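Local coordinates for protein probable translation initiation factor eIF-2B subunit epsilon (Schizosaccharomyces pombe, PDB 5B04) that forms the epsilon subunit of eIF2B, the complex that catalyses exchange of GDP for GTP on the gamma subunit of translation initiation factor eIF2, at residues V131-L136 against K267-A272; V159-P164 against E213-L218. One frame throughout, in Å; residues are numbered along the deposited sequence.

Contact 1 (V131-L136 against K267-A272); sequences VSNVPL and KENYAA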
ATOM      1  N   VAL I 131      17.513 -40.878  27.956  1.00 56.49           N
ATOM      2  CA  VAL I 131      17.133 -40.150  26.758  1.00 53.73           C
ATOM      3  C   VAL I 131      17.043 -38.672  27.120  1.00 55.00           C
ATOM      4  O   VAL I 131      16.200 -38.270  27.923  1.00 54.40           O
ATOM      5  CB  VAL I 131      15.796 -40.651  26.175  1.00 54.48           C
ATOM      6  CG1 VAL I 131      15.995 -41.959  25.436  1.00 54.60           C
ATOM      7  CG2 VAL I 131      14.766 -40.826  27.278  1.00 75.83           C
ATOM      8  N   SER I 132      17.929 -37.862  26.553  1.00 38.33           N
ATOM      9  CA  SER I 132      17.971 -36.457  26.931  1.00 53.50           C
ATOM     10  C   SER I 132      18.688 -35.576  25.920  1.00 56.69           C
ATOM     11  O   SER I 132      19.706 -35.962  25.348  1.00 55.53           O
ATOM     12  CB  SER I 132      18.639 -36.306  28.299  1.00 49.95           C
ATOM     13  OG  SER I 132      18.594 -34.961  28.737  1.00 60.44           O
ATOM     14  N   ASN I 133      18.138 -34.385  25.711  1.00 63.10           N
ATOM     15  CA  ASN I 133      18.789 -33.360  24.912  1.00 57.48           C
ATOM     16  C   ASN I 133      19.333 -32.256  25.811  1.00 61.84           C
ATOM     17  O   ASN I 133      19.707 -31.183  25.338  1.00 74.49           O
ATOM     18  CB  ASN I 133      17.824 -32.780  23.877  1.00 56.75           C
ATOM     19  CG  ASN I 133      16.497 -32.367  24.484  1.00 59.11           C
ATOM     20  OD1 ASN I 133      16.308 -32.431  25.698  1.00 59.43           O
ATOM     21  ND2 ASN I 133      15.570 -31.933  23.637  1.00 62.96           N
ATOM     22  N   VAL I 134      19.364 -32.531  27.113  1.00 55.45           N
ATOM     23  CA  VAL I 134      19.905 -31.594  28.092  1.00 59.72           C
ATOM     24  C   VAL I 134      21.423 -31.508  27.989  1.00 61.03           C
ATOM     25  O   VAL I 134      22.120 -32.502  28.191  1.00 70.23           O
ATOM     26  CB  VAL I 134      19.533 -31.994  29.537  1.00 57.57           C
ATOM     27  CG1 VAL I 134      20.338 -31.182  30.542  1.00 47.44           C
ATOM     28  CG2 VAL I 134      18.043 -31.825  29.776  1.00 60.36           C
ATOM     29  N   PRO I 135      21.940 -30.314  27.667  1.00 63.25           N
ATOM     30  CA  PRO I 135      23.389 -30.100  27.657  1.00 73.42           C
ATOM     31  C   PRO I 135      23.934 -29.994  29.078  1.00 67.91           C
ATOM     32  O   PRO I 135      23.544 -29.095  29.824  1.00 80.20           O
ATOM     33  CB  PRO I 135      23.542 -28.781  26.898  1.00 74.21           C
ATOM     34  CG  PRO I 135      22.264 -28.057  27.151  1.00 55.35           C
ATOM     35  CD  PRO I 135      21.195 -29.110  27.260  1.00 60.98           C
ATOM     36  N   LEU I 136      24.818 -30.913  29.450  1.00 67.62           N
ATOM     37  CA  LEU I 136      25.362 -30.937  30.804  1.00 69.42           C
ATOM     38  C   LEU I 136      26.548 -30.000  30.957  1.00 67.80           C
ATOM     39  O   LEU I 136      27.087 -29.848  32.052  1.00 71.15           O
ATOM     40  CB  LEU I 136      25.779 -32.354  31.192  1.00 75.00           C
ATOM     41  CG  LEU I 136      24.661 -33.321  31.574  1.00 75.84           C
ATOM     42  CD1 LEU I 136      25.255 -34.613  32.104  1.00 63.96           C
ATOM     43  CD2 LEU I 136      23.739 -32.686  32.602  1.00 66.28           C
ATOM     44  N   LYS I 267      15.023 -26.504  33.649  1.00 70.38           N
ATOM     45  CA  LYS I 267      13.722 -25.971  33.365  1.00 68.88           C
ATOM     46  C   LYS I 267      13.370 -26.074  31.901  1.00 61.08           C
ATOM     47  O   LYS I 267      12.403 -25.495  31.459  1.00 77.16           O
ATOM     48  CB  LYS I 267      13.671 -24.531  33.814  1.00 74.97           C
ATOM     49  CG  LYS I 267      13.255 -24.376  35.260  1.00 90.62           C
ATOM     50  CD  LYS I 267      14.076 -23.349  36.002  1.00 92.33           C
ATOM     51  CE  LYS I 267      13.646 -23.289  37.450  1.00 90.43           C
ATOM     52  NZ  LYS I 267      12.437 -22.447  37.602  1.00 98.99           N
ATOM     53  N   GLU I 268      14.223 -26.700  31.124  1.00 62.64           N
ATOM     54  CA  GLU I 268      14.009 -26.729  29.708  1.00 58.38           C
ATOM     55  C   GLU I 268      14.366 -28.100  29.292  1.00 66.41           C
ATOM     56  O   GLU I 268      14.673 -28.906  30.110  1.00 80.25           O
ATOM     57  CB  GLU I 268      14.737 -25.600  29.029  1.00 63.80           C
ATOM     58  CG  GLU I 268      15.096 -24.429  29.906  1.00 80.11           C
ATOM     59  CD  GLU I 268      16.472 -23.925  29.591  1.00117.67           C
ATOM     60  OE1 GLU I 268      16.663 -23.458  28.450  1.00107.68           O
ATOM     61  OE2 GLU I 268      17.354 -24.016  30.474  1.00127.49           O
ATOM     62  N   ASN I 269      14.315 -28.373  28.011  1.00 68.71           N
ATOM     63  CA  ASN I 269      14.655 -29.677  27.509  1.00 70.92           C
ATOM     64  C   ASN I 269      13.831 -30.850  27.927  1.00 70.46           C
ATOM     65  O   ASN I 269      12.622 -30.746  28.039  1.00 85.53           O
ATOM     66  CB  ASN I 269      16.161 -29.770  27.601  1.00 68.00           C
ATOM     67  CG  ASN I 269      16.852 -28.614  26.948  1.00 72.22           C
ATOM     68  OD1 ASN I 269      16.576 -28.284  25.815  1.00 63.05           O
ATOM     69  ND2 ASN I 269      17.776 -28.011  27.654  1.00 79.19           N
ATOM     70  N   TYR I 270      14.510 -31.955  28.184  1.00 61.29           N
ATOM     71  CA  TYR I 270      13.878 -33.234  28.399  1.00 72.58           C
ATOM     72  C   TYR I 270      14.878 -34.082  29.093  1.00 72.03           C
ATOM     73  O   TYR I 270      16.039 -34.028  28.777  1.00 60.58           O
ATOM     74  CB  TYR I 270      13.346 -33.956  27.185  1.00 65.81           C
ATOM     75  CG  TYR I 270      12.590 -35.206  27.471  1.00 61.38           C
ATOM     76  CD1 TYR I 270      11.357 -35.162  28.022  1.00 61.56           C
ATOM     77  CD2 TYR I 270      13.102 -36.426  27.146  1.00 62.77           C
ATOM     78  CE1 TYR I 270      10.662 -36.301  28.264  1.00 72.54           C
ATOM     79  CE2 TYR I 270      12.407 -37.573  27.394  1.00 61.91           C
ATOM     80  CZ  TYR I 270      11.202 -37.496  27.944  1.00 65.71           C
ATOM     81  OH  TYR I 270      10.507 -38.620  28.192  1.00 63.86           O
ATOM     82  N   ALA I 271      14.444 -34.919  30.016  1.00 71.67           N
ATOM     83  CA  ALA I 271      15.365 -35.968  30.433  1.00 63.30           C
ATOM     84  C   ALA I 271      14.572 -37.085  31.076  1.00 62.31           C
ATOM     85  O   ALA I 271      13.643 -36.817  31.790  1.00 67.17           O
ATOM     86  CB  ALA I 271      16.411 -35.499  31.397  1.00 45.93           C
ATOM     87  N   ALA I 272      14.963 -38.331  30.850  1.00 50.03           N
ATOM     88  CA  ALA I 272      14.289 -39.474  31.411  1.00 48.63           C
ATOM     89  C   ALA I 272      15.122 -40.700  31.241  1.00 46.34           C
ATOM     90  O   ALA I 272      15.993 -40.730  30.420  1.00 63.50           O
ATOM     91  CB  ALA I 272      12.956 -39.667  30.754  1.00 61.30           C
TER
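Val131 lays its CG2 branch against the ring of Tyr270, 4.0 Å from CE2, and against the methyl of Ala272 on the neighbouring strand; Ile283 of helix 277-288 packs onto all three. Tyr270 CG stands anti to the backbone N (chi1 -174°), which sends the ring forward along its own chain, alongside Val131. Its hydroxyl bonds to Asp286, and its ring meets Phe345 of the eIF2B beta subunit. The backbones run antiparallel: Val131 N gives a nearly straight bond to Ala272 O (2.9 Å), whereas the return bond from Ala272 N to Val131 O is weak. Ser132 OG donates to Tyr270 O at 2.7 Å, in the carbonyl plane, and accepts from Val134 N at 3.0 Å, so one hydroxyl ties the turn to segment 267-272. Val134 CG2 rests 3.5 Å from Asn269 CB. Asn133 OD1 touches Asn269 CB (3.3 Å), the two amide planes 67° apart, and Asn133 ND2 is held by Tyr293 O. Ser132 thus closes an ST turn beside a two-stranded antiparallel ribbon, in the nucleotidyltransferase-like domain of the subunit.

Contact 2 (V159-P164 against E213-L218); sequences VREASP and EVRNDL
A salt-bridge network of Glu161, Arg215 and Asp217 lies where strands 153-161 and 212-226 pair antiparallel in the central mixed sheet of the nucleotidyltransferase-like domain. With its chain bent at chi3 (67°), Arg215 grips Asp217 side-on, NE to OD1 at 3.1 Å and NH2 to OD2 at 2.8 Å, both carboxylate oxygens using their syn lone pairs. The same NH2 also reaches Glu161 OE2, 2.9 Å away, on its anti lone pair and near the guanidinium plane, although the Glu161 carboxylate is twisted 63° from that plane. Glu161 OE2 is further bridged by Arg230 of the eIF2B gamma subunit, whose strand extends the sheet alongside Glu213, Val214 and Arg215. A leucine in place of Arg215 would probably leave the carboxylates of Asp217 and Glu161, 4.3 Å apart between OD2 and OE2, without the cation between them and free the Asp217 group to turn. In the backbone, Ala162 N bonds to Asp217 O at 2.7 Å, and Glu161 faces Leu218 as a non-hydrogen-bonded pair. Leu218 splits its methyls: CD1 meets Val159 CG2 at 4.0 Å, while CD2 sits over the centre of the Arg215 guanidinium, 3.6 Å above its plane.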
ATOM      1  N   VAL I 159      18.081 -32.783  37.858  1.00 39.63           N
ATOM      2  CA  VAL I 159      16.661 -33.108  37.902  1.00 57.68           C
ATOM      3  C   VAL I 159      15.877 -32.286  36.885  1.00 64.31           C
ATOM      4  O   VAL I 159      16.388 -31.308  36.338  1.00 53.65           O
ATOM      5  CB  VAL I 159      16.072 -32.875  39.305  1.00 57.44           C
ATOM      6  CG1 VAL I 159      16.666 -33.861  40.301  1.00 58.12           C
ATOM      7  CG2 VAL I 159      16.315 -31.442  39.750  1.00 53.44           C
ATOM      8  N   ARG I 160      14.636 -32.688  36.636  1.00 61.41           N
ATOM      9  CA  ARG I 160      13.797 -32.012  35.654  1.00 59.36           C
ATOM     10  C   ARG I 160      12.541 -31.435  36.295  1.00 60.58           C
ATOM     11  O   ARG I 160      11.816 -32.132  37.004  1.00 65.35           O
ATOM     12  CB  ARG I 160      13.412 -32.972  34.527  1.00 65.86           C
ATOM     13  CG  ARG I 160      12.656 -32.317  33.383  1.00 59.01           C
ATOM     14  CD  ARG I 160      13.468 -31.183  32.784  1.00 61.58           C
ATOM     15  NE  ARG I 160      12.912 -30.700  31.523  1.00 64.98           N
ATOM     16  CZ  ARG I 160      12.027 -29.714  31.422  1.00 59.78           C
ATOM     17  NH1 ARG I 160      11.584 -29.102  32.512  1.00 64.51           N
ATOM     18  NH2 ARG I 160      11.585 -29.341  30.230  1.00 62.87           N
ATOM     19  N   GLU I 161      12.290 -30.155  36.040  1.00 61.14           N
ATOM     20  CA  GLU I 161      11.095 -29.497  36.548  1.00 69.04           C
ATOM     21  C   GLU I 161       9.859 -30.038  35.838  1.00 61.17           C
ATOM     22  O   GLU I 161       9.821 -30.104  34.609  1.00 55.97           O
ATOM     23  CB  GLU I 161      11.197 -27.981  36.365  1.00 61.44           C
ATOM     24  CG  GLU I 161      10.189 -27.185  37.174  1.00 62.26           C
ATOM     25  CD  GLU I 161      10.297 -25.693  36.928  1.00 80.55           C
ATOM     26  OE1 GLU I 161      10.176 -25.272  35.758  1.00100.11           O
ATOM     27  OE2 GLU I 161      10.507 -24.942  37.903  1.00 68.72           O
ATOM     28  N   ALA I 162       8.854 -30.432  36.613  1.00 66.43           N
ATOM     29  CA  ALA I 162       7.632 -30.992  36.045  1.00 70.64           C
ATOM     30  C   ALA I 162       6.430 -30.760  36.955  1.00 76.75           C
ATOM     31  O   ALA I 162       6.435 -29.860  37.793  1.00 83.22           O
ATOM     32  CB  ALA I 162       7.811 -32.478  35.775  1.00 65.52           C
ATOM     33  N   SER I 163       5.398 -31.577  36.772  1.00 76.92           N
ATOM     34  CA  SER I 163       4.207 -31.528  37.612  1.00 74.74           C
ATOM     35  C   SER I 163       4.143 -32.794  38.465  1.00 76.69           C
ATOM     36  O   SER I 163       4.734 -33.810  38.100  1.00 75.19           O
ATOM     37  CB  SER I 163       2.947 -31.375  36.751  1.00 75.61           C
ATOM     38  OG  SER I 163       2.793 -32.467  35.865  1.00 83.83           O
ATOM     39  N   PRO I 164       3.441 -32.734  39.613  1.00 71.90           N
ATOM     40  CA  PRO I 164       3.324 -33.881  40.523  1.00 68.42           C
ATOM     41  C   PRO I 164       2.896 -35.172  39.835  1.00 77.48           C
ATOM     42  O   PRO I 164       3.504 -36.220  40.054  1.00 74.77           O
ATOM     43  CB  PRO I 164       2.245 -33.433  41.511  1.00 75.12           C
ATOM     44  CG  PRO I 164       2.350 -31.969  41.530  1.00 73.53           C
ATOM     45  CD  PRO I 164       2.771 -31.538  40.156  1.00 83.12           C
ATOM     46  N   GLU I 213      13.225 -24.332  49.602  1.00 87.37           N
ATOM     47  CA  GLU I 213      12.127 -24.735  48.752  1.00 84.94           C
ATOM     48  C   GLU I 213      11.875 -26.220  48.816  1.00 75.68           C
ATOM     49  O   GLU I 213      12.721 -27.003  48.477  1.00 69.13           O
ATOM     50  CB  GLU I 213      12.430 -24.342  47.316  1.00 76.82           C
ATOM     51  CG  GLU I 213      11.224 -24.316  46.402  1.00 79.95           C
ATOM     52  CD  GLU I 213      11.521 -23.653  45.083  1.00 85.74           C
ATOM     53  OE1 GLU I 213      10.583 -23.286  44.365  1.00 89.09           O
ATOM     54  OE2 GLU I 213      12.699 -23.493  44.763  1.00 87.13           O
ATOM     55  N   VAL I 214      10.675 -26.591  49.220  1.00 77.00           N
ATOM     56  CA  VAL I 214      10.217 -27.974  49.230  1.00 71.15           C
ATOM     57  C   VAL I 214       9.527 -28.280  47.908  1.00 75.87           C
ATOM     58  O   VAL I 214       8.483 -27.706  47.598  1.00 78.72           O
ATOM     59  CB  VAL I 214       9.251 -28.252  50.394  1.00 61.28           C
ATOM     60  CG1 VAL I 214       8.802 -29.704  50.373  1.00 63.44           C
ATOM     61  CG2 VAL I 214       9.910 -27.910  51.720  1.00 66.89           C
ATOM     62  N   ARG I 215      10.110 -29.184  47.129  1.00 66.54           N
ATOM     63  CA  ARG I 215       9.649 -29.404  45.765  1.00 64.59           C
ATOM     64  C   ARG I 215       9.202 -30.840  45.496  1.00 73.51           C
ATOM     65  O   ARG I 215      10.005 -31.772  45.526  1.00 77.20           O
ATOM     66  CB  ARG I 215      10.749 -29.013  44.777  1.00 62.32           C
ATOM     67  CG  ARG I 215      11.272 -27.602  44.977  1.00 68.35           C
ATOM     68  CD  ARG I 215      12.098 -27.133  43.793  1.00 79.09           C
ATOM     69  NE  ARG I 215      11.284 -26.984  42.591  1.00 72.73           N
ATOM     70  CZ  ARG I 215      11.704 -26.404  41.472  1.00 75.83           C
ATOM     71  NH1 ARG I 215      12.934 -25.912  41.399  1.00 78.76           N
ATOM     72  NH2 ARG I 215      10.894 -26.311  40.426  1.00 73.71           N
ATOM     73  N   ASN I 216       7.909 -31.001  45.234  1.00 67.90           N
ATOM     74  CA  ASN I 216       7.353 -32.281  44.819  1.00 66.60           C
ATOM     75  C   ASN I 216       7.043 -32.244  43.325  1.00 70.13           C
ATOM     76  O   ASN I 216       6.347 -33.108  42.791  1.00 68.31           O
ATOM     77  CB  ASN I 216       6.097 -32.610  45.631  1.00 62.47           C
ATOM     78  CG  ASN I 216       5.628 -34.040  45.436  1.00 68.89           C
ATOM     79  OD1 ASN I 216       6.385 -34.898  44.984  1.00 72.79           O
ATOM     80  ND2 ASN I 216       4.370 -34.301  45.772  1.00 87.14           N
ATOM     81  N   ASP I 217       7.573 -31.227  42.653  1.00 69.48           N
ATOM     82  CA  ASP I 217       7.324 -31.032  41.230  1.00 64.64           C
ATOM     83  C   ASP I 217       8.508 -31.477  40.380  1.00 77.56           C
ATOM     84  O   ASP I 217       8.518 -31.274  39.167  1.00 77.28           O
ATOM     85  CB  ASP I 217       7.010 -29.562  40.943  1.00 73.72           C
ATOM     86  CG  ASP I 217       8.166 -28.641  41.289  1.00 77.55           C
ATOM     87  OD1 ASP I 217       8.706 -28.760  42.407  1.00 79.51           O
ATOM     88  OD2 ASP I 217       8.540 -27.806  40.439  1.00 79.01           O
ATOM     89  N   LEU I 218       9.504 -32.084  41.014  1.00 86.17           N
ATOM     90  CA  LEU I 218      10.733 -32.438  40.316  1.00 78.62           C
ATOM     91  C   LEU I 218      10.753 -33.885  39.835  1.00 67.79           C
ATOM     92  O   LEU I 218      10.252 -34.786  40.508  1.00 70.78           O
ATOM     93  CB  LEU I 218      11.942 -32.181  41.217  1.00 68.84           C
ATOM     94  CG  LEU I 218      12.168 -30.724  41.619  1.00 66.14           C
ATOM     95  CD1 LEU I 218      13.443 -30.581  42.437  1.00 75.13           C
ATOM     96  CD2 LEU I 218      12.212 -29.833  40.387  1.00 70.35           C
TER

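How the contacts relate
Both contacts are buried and belong to the nucleotidyltransferase-like domain, with centres about 15 Å apart, and contact 2 is nested inside the chain loop closed by contact 1. They hold different elements: contact 1 joins a small two-stranded ribbon packed against helices 50-61 and 277-288, contact 2 two strands of the main sheet. Their chemistry follows. Contact 1 relies on backbone bonds, a serine hydroxyl and apolar side chains; contact 2 gathers charges where the gamma subunit adjoins. Segment 267-272, which follows strand 260-266, links them: Arg160 NH2 probably bonds to Asn269 O (2.8 Å), and Lys267 NZ forms a salt bridge with Glu161 OE2 (3.2 Å).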